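Local coordinates for serine-pyruvate aminotransferase (agxt) (Sulfolobus solfataricus, PDB 3ZRP), which probably catalyses amino-group transfer from serine to pyruvate, using pyridoxal 5'-phosphate as cofactor in a class-V aminotransferase dimer, at residues A[6-10]-A[336-340]; A[116-120]-A[148-153]. All coordinates share one frame; numbering follows the deposited sequence.

Overall arrangement
The two contacts occupy separate parts of the chain, with centres 29 Å and nearest atoms about 20 Å apart. Contact 1 joins the first modelled residues, 6-10, to strand 335-339 late in the chain, in the three-stranded antiparallel sheet backed by helices 264-284 and 346-363; it lies close to bound pyridoxal phosphate. Contact 2 pairs helices 116-125 and 146-153, which link parallel strands of the seven-stranded mixed sheet. Both its segments fall in sequence between those of contact 1. The pair samples the large-sheet and small-sheet parts of a fold-type-I aminotransferase: contact 1 brings the chain's beginning and late part together, whereas contact 2 lies on part of one face of the large sheet, away from the cofactor.

Contact 1: residues A[6-10]-A[336-340]; sequences LHVGP and FRIGH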
loop_
_atom_site.group_PDB
_atom_site.type_symbol
_atom_site.label_atom_id
_atom_site.label_comp_id
_atom_site.label_asym_id
_atom_site.label_seq_id
_atom_site.Cartn_x
_atom_site.Cartn_y
_atom_site.Cartn_z
ATOM N N LEU A 6 -15.375 -16.902 -9.090
ATOM C CA LEU A 6 -16.110 -15.628 -8.856
ATOM C C LEU A 6 -16.159 -15.253 -7.365
ATOM O O LEU A 6 -17.104 -15.597 -6.637
ATOM C CB LEU A 6 -17.502 -15.710 -9.494
ATOM C CG LEU A 6 -17.548 -15.826 -11.028
ATOM C CD1 LEU A 6 -18.955 -16.190 -11.499
ATOM C CD2 LEU A 6 -17.035 -14.543 -11.744
ATOM N N HIS A 7 -15.121 -14.527 -6.939
ATOM C CA HIS A 7 -14.854 -14.192 -5.529
ATOM C C HIS A 7 -14.986 -12.680 -5.249
ATOM O O HIS A 7 -14.932 -11.864 -6.176
ATOM C CB HIS A 7 -13.428 -14.653 -5.167
ATOM C CG HIS A 7 -13.174 -14.777 -3.694
ATOM N ND1 HIS A 7 -12.823 -13.703 -2.900
ATOM C CD2 HIS A 7 -13.199 -15.853 -2.875
ATOM C CE1 HIS A 7 -12.661 -14.110 -1.654
ATOM N NE2 HIS A 7 -12.881 -15.412 -1.612
ATOM N N VAL A 8 -15.155 -12.319 -3.972
ATOM C CA VAL A 8 -15.020 -10.919 -3.531
ATOM C C VAL A 8 -13.549 -10.503 -3.614
ATOM O O VAL A 8 -12.695 -10.986 -2.863
ATOM C CB VAL A 8 -15.628 -10.635 -2.128
ATOM C CG1 VAL A 8 -17.127 -10.906 -2.140
ATOM C CG2 VAL A 8 -14.924 -11.427 -1.030
ATOM N N GLY A 9 -13.273 -9.599 -4.543
ATOM C CA GLY A 9 -11.917 -9.354 -5.004
ATOM C C GLY A 9 -11.637 -10.343 -6.119
ATOM O O GLY A 9 -10.886 -11.303 -5.914
ATOM N N PRO A 10 -12.260 -10.133 -7.306
ATOM C CA PRO A 10 -12.043 -11.039 -8.421
ATOM C C PRO A 10 -10.594 -11.480 -8.419
ATOM O O PRO A 10 -9.694 -10.640 -8.335
ATOM C CB PRO A 10 -12.338 -10.172 -9.657
ATOM C CG PRO A 10 -12.890 -8.865 -9.148
ATOM C CD PRO A 10 -13.157 -9.030 -7.689
ATOM N N PHE A 336 -23.318 -18.486 1.095
ATOM C CA PHE A 336 -22.077 -18.151 0.400
ATOM C C PHE A 336 -22.362 -16.978 -0.523
ATOM O O PHE A 336 -23.512 -16.629 -0.756
ATOM C CB PHE A 336 -21.474 -19.372 -0.349
ATOM C CG PHE A 336 -22.262 -19.809 -1.560
ATOM C CD1 PHE A 336 -23.350 -20.668 -1.428
ATOM C CD2 PHE A 336 -21.920 -19.357 -2.834
ATOM C CE1 PHE A 336 -24.098 -21.074 -2.540
ATOM C CE2 PHE A 336 -22.662 -19.756 -3.961
ATOM C CZ PHE A 336 -23.755 -20.621 -3.808
ATOM N N ARG A 337 -21.321 -16.347 -1.040
ATOM C CA ARG A 337 -21.500 -15.197 -1.907
ATOM C C ARG A 337 -20.950 -15.420 -3.296
ATOM O O ARG A 337 -19.898 -16.042 -3.477
ATOM C CB ARG A 337 -20.821 -13.975 -1.304
ATOM C CG ARG A 337 -21.525 -13.437 -0.065
ATOM C CD ARG A 337 -20.710 -12.279 0.521
ATOM N NE ARG A 337 -19.478 -12.767 1.139
ATOM C CZ ARG A 337 -18.443 -12.005 1.487
ATOM N NH1 ARG A 337 -18.462 -10.695 1.273
ATOM N NH2 ARG A 337 -17.377 -12.543 2.084
ATOM N N ILE A 338 -21.656 -14.865 -4.275
ATOM C CA ILE A 338 -21.180 -14.817 -5.639
ATOM C C ILE A 338 -20.718 -13.403 -5.933
ATOM O O ILE A 338 -21.487 -12.461 -5.823
ATOM C CB ILE A 338 -22.290 -15.220 -6.664
ATOM C CG1 ILE A 338 -22.945 -16.555 -6.292
ATOM C CG2 ILE A 338 -21.709 -15.292 -8.083
ATOM C CD1 ILE A 338 -24.220 -16.846 -7.119
ATOM N N GLY A 339 -19.456 -13.256 -6.317
ATOM C CA GLY A 339 -18.948 -11.995 -6.790
ATOM C C GLY A 339 -19.045 -11.971 -8.287
ATOM O O GLY A 339 -18.515 -12.872 -8.944
ATOM N N HIS A 340 -19.732 -10.968 -8.834
ATOM C CA HIS A 340 -19.925 -10.842 -10.270
ATOM C C HIS A 340 -19.640 -9.407 -10.636
ATOM O O HIS A 340 -20.530 -8.589 -10.738
ATOM C CB HIS A 340 -21.338 -11.302 -10.731
ATOM C CG HIS A 340 -22.457 -10.913 -9.792
ATOM N ND1 HIS A 340 -23.001 -9.643 -9.763
ATOM C CD2 HIS A 340 -23.138 -11.632 -8.872
ATOM C CE1 HIS A 340 -23.962 -9.603 -8.852
ATOM N NE2 HIS A 340 -24.063 -10.792 -8.293
#
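V8 lays its CG1 methyl over one face of the R337 guanidinium, 3.6 Å above the plane and displaced toward the rim. The nearest pair is V8 CG1 to R337 NH1 at 3.7 Å, while V8 CG2 stands 4.1 Å from R337 NH2, and the two side chains cross at roughly a right angle. A bend in the arginine chain (chi3 -71°) turns the group beneath the valine, and its polar end is held by outside acceptors: NE bonds P327 O and NH1 bonds T138 O. Since T138 binds pyridoxal phosphate, this contact borders the cofactor pocket.

At the other end, L6 lies against the G339 carbonyl. Its CB comes within 3.1 Å of G339 O, a tight approach, and CD2 is 3.6 Å from that oxygen. G339 N returns a weak but nearly straight hydrogen bond to L6 O (3.3 Å, 165°). The partner strand, 335-339, is the central one of the three-stranded antiparallel sheet in the C-terminal part of the fold, with 301-305 and 326-327 flanking it; the N-terminal segment passes beside it. H7 O faces G339 CA at 4.1 Å, where a side chain would stand, so the bare glycine leaves room for this carbonyl. H7 itself points away, its ND1 bonding V8 O at 2.7 Å and its side chain packing on T29 of the second subunit.

Contact 2: residues A[116-120]-A[148-153]; sequences PGEVE and DVINKI
P116, V119, V149 and I153 form the apolar side of this helix pair, whose segments run in similar directions, crossing at -30° with axes 8.6 Å apart at closest approach. P116 CG meets V149 CG2 at 3.9 Å and also D148 CB at 3.7 Å, its ring lying alongside the aspartate side chain. D148 is a calcium ligand in a structure of this protein, though none is bound to this chain here. One turn later V119 crosses V149 at about a right angle, V119 CG2 to V149 CG1 being 4.1 Å, and sends its other methyl, CG1, to within 3.8 Å of I153 CG2. V119 also reaches L81 and V83, while V149 and I153 rest on L133 and V131. Both helices pack on one face of the large sheet as connections between parallel strands, the beta-alpha-beta pattern of the aminotransferase large domain.

The K152 methylene chain passes along P116, with CD also 3.6 Å from E120 OE1, and a final bend (chi4 -62°) leaves the ammonium on the OE1 side of the carboxylate, obliquely out of its plane. With CG anti to the backbone N (chi1 -177°), extended E120 crosses K152 at about a right angle, laying CB, CG and OE1 against the lysine methylenes.

E120 OE1 and K152 NZ, 4.1 Å apart, stop short of a salt bridge; a water 2.8 Å from both atoms donates to OE1 and accepts from NZ. Linked through water, and with E120 OE2 in a salt bridge to R124, the charges probably add modestly to the carbon contacts.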
loop_
_atom_site.group_PDB
_atom_site.type_symbol
_atom_site.label_atom_id
_atom_site.label_comp_id
_atom_site.label_asym_id
_atom_site.label_seq_id
_atom_site.Cartn_x
_atom_site.Cartn_y
_atom_site.Cartn_z
ATOM N N PRO A 116 -33.916 6.078 3.083
ATOM C CA PRO A 116 -33.589 7.492 3.037
ATOM C C PRO A 116 -34.325 8.311 4.108
ATOM O O PRO A 116 -33.725 9.214 4.702
ATOM C CB PRO A 116 -34.043 7.908 1.633
ATOM C CG PRO A 116 -33.857 6.669 0.815
ATOM C CD PRO A 116 -34.215 5.550 1.730
ATOM N N GLY A 117 -35.589 7.973 4.370
ATOM C CA GLY A 117 -36.393 8.675 5.393
ATOM C C GLY A 117 -35.858 8.538 6.804
ATOM O O GLY A 117 -35.968 9.469 7.608
ATOM N N GLU A 118 -35.276 7.383 7.105
ATOM C CA GLU A 118 -34.708 7.127 8.424
ATOM C C GLU A 118 -33.410 7.926 8.640
ATOM O O GLU A 118 -33.136 8.381 9.765
ATOM C CB GLU A 118 -34.505 5.624 8.643
ATOM C CG GLU A 118 -35.792 4.824 8.403
ATOM C CD GLU A 118 -35.591 3.319 8.291
ATOM O OE1 GLU A 118 -34.502 2.855 7.887
ATOM O OE2 GLU A 118 -36.556 2.595 8.603
ATOM N N VAL A 119 -32.622 8.102 7.570
ATOM C CA VAL A 119 -31.418 8.956 7.638
ATOM C C VAL A 119 -31.831 10.423 7.759
ATOM O O VAL A 119 -31.241 11.194 8.553
ATOM C CB VAL A 119 -30.419 8.774 6.439
ATOM C CG1 VAL A 119 -29.092 9.524 6.722
ATOM C CG2 VAL A 119 -30.136 7.283 6.149
ATOM N N GLU A 120 -32.829 10.815 6.962
ATOM C CA GLU A 120 -33.369 12.176 7.002
ATOM C C GLU A 120 -33.828 12.577 8.408
ATOM O O GLU A 120 -33.495 13.657 8.875
ATOM C CB GLU A 120 -34.542 12.313 6.023
ATOM C CG GLU A 120 -35.128 13.718 5.945
ATOM C CD GLU A 120 -36.408 13.772 5.124
ATOM O OE1 GLU A 120 -37.144 12.767 5.084
ATOM O OE2 GLU A 120 -36.696 14.840 4.556
ATOM N N ASP A 148 -31.095 8.777 -3.509
ATOM C CA ASP A 148 -32.279 9.071 -2.683
ATOM C C ASP A 148 -31.946 9.524 -1.256
ATOM O O ASP A 148 -32.560 10.467 -0.741
ATOM C CB ASP A 148 -33.204 7.866 -2.627
ATOM C CG ASP A 148 -33.839 7.541 -3.978
ATOM O OD1 ASP A 148 -33.745 8.345 -4.931
ATOM O OD2 ASP A 148 -34.436 6.457 -4.071
ATOM N N VAL A 149 -30.980 8.858 -0.617
ATOM C CA VAL A 149 -30.502 9.294 0.712
ATOM C C VAL A 149 -29.935 10.711 0.675
ATOM O O VAL A 149 -30.296 11.552 1.508
ATOM C CB VAL A 149 -29.437 8.328 1.304
ATOM C CG1 VAL A 149 -28.878 8.893 2.611
ATOM C CG2 VAL A 149 -30.023 6.962 1.529
ATOM N N ILE A 150 -29.068 10.987 -0.294
ATOM C CA ILE A 150 -28.407 12.288 -0.374
ATOM C C ILE A 150 -29.402 13.415 -0.715
ATOM O O ILE A 150 -29.311 14.523 -0.179
ATOM C CB ILE A 150 -27.224 12.241 -1.363
ATOM C CG1 ILE A 150 -26.112 11.365 -0.769
ATOM C CG2 ILE A 150 -26.697 13.645 -1.679
ATOM C CD1 ILE A 150 -24.978 11.103 -1.731
ATOM N N ASN A 151 -30.349 13.122 -1.605
ATOM C CA ASN A 151 -31.407 14.082 -1.937
ATOM C C ASN A 151 -32.091 14.596 -0.674
ATOM O O ASN A 151 -32.366 15.791 -0.557
ATOM C CB ASN A 151 -32.432 13.472 -2.912
ATOM C CG ASN A 151 -33.599 14.420 -3.229
ATOM O OD1 ASN A 151 -33.500 15.281 -4.106
ATOM N ND2 ASN A 151 -34.716 14.238 -2.529
ATOM N N LYS A 152 -32.341 13.694 0.274
ATOM C CA LYS A 152 -33.001 14.052 1.517
ATOM C C LYS A 152 -32.083 14.793 2.484
ATOM O O LYS A 152 -32.515 15.748 3.128
ATOM C CB LYS A 152 -33.601 12.821 2.195
ATOM C CG LYS A 152 -34.806 12.224 1.435
ATOM C CD LYS A 152 -35.533 11.206 2.296
ATOM C CE LYS A 152 -36.701 10.556 1.547
ATOM N NZ LYS A 152 -37.720 11.574 1.160
ATOM N N ILE A 153 -30.821 14.366 2.583
ATOM C CA ILE A 153 -29.954 14.865 3.665
ATOM C C ILE A 153 -28.996 15.978 3.310
ATOM O O ILE A 153 -28.465 16.621 4.223
ATOM C CB ILE A 153 -29.174 13.718 4.372
ATOM C CG1 ILE A 153 -28.040 13.185 3.477
ATOM C CG2 ILE A 153 -30.145 12.626 4.817
ATOM C CD1 ILE A 153 -27.172 12.110 4.153
HETATM O O HOH W 1 -35.175 16.285 3.315
HETATM O O HOH W 2 -38.911 11.201 3.632
#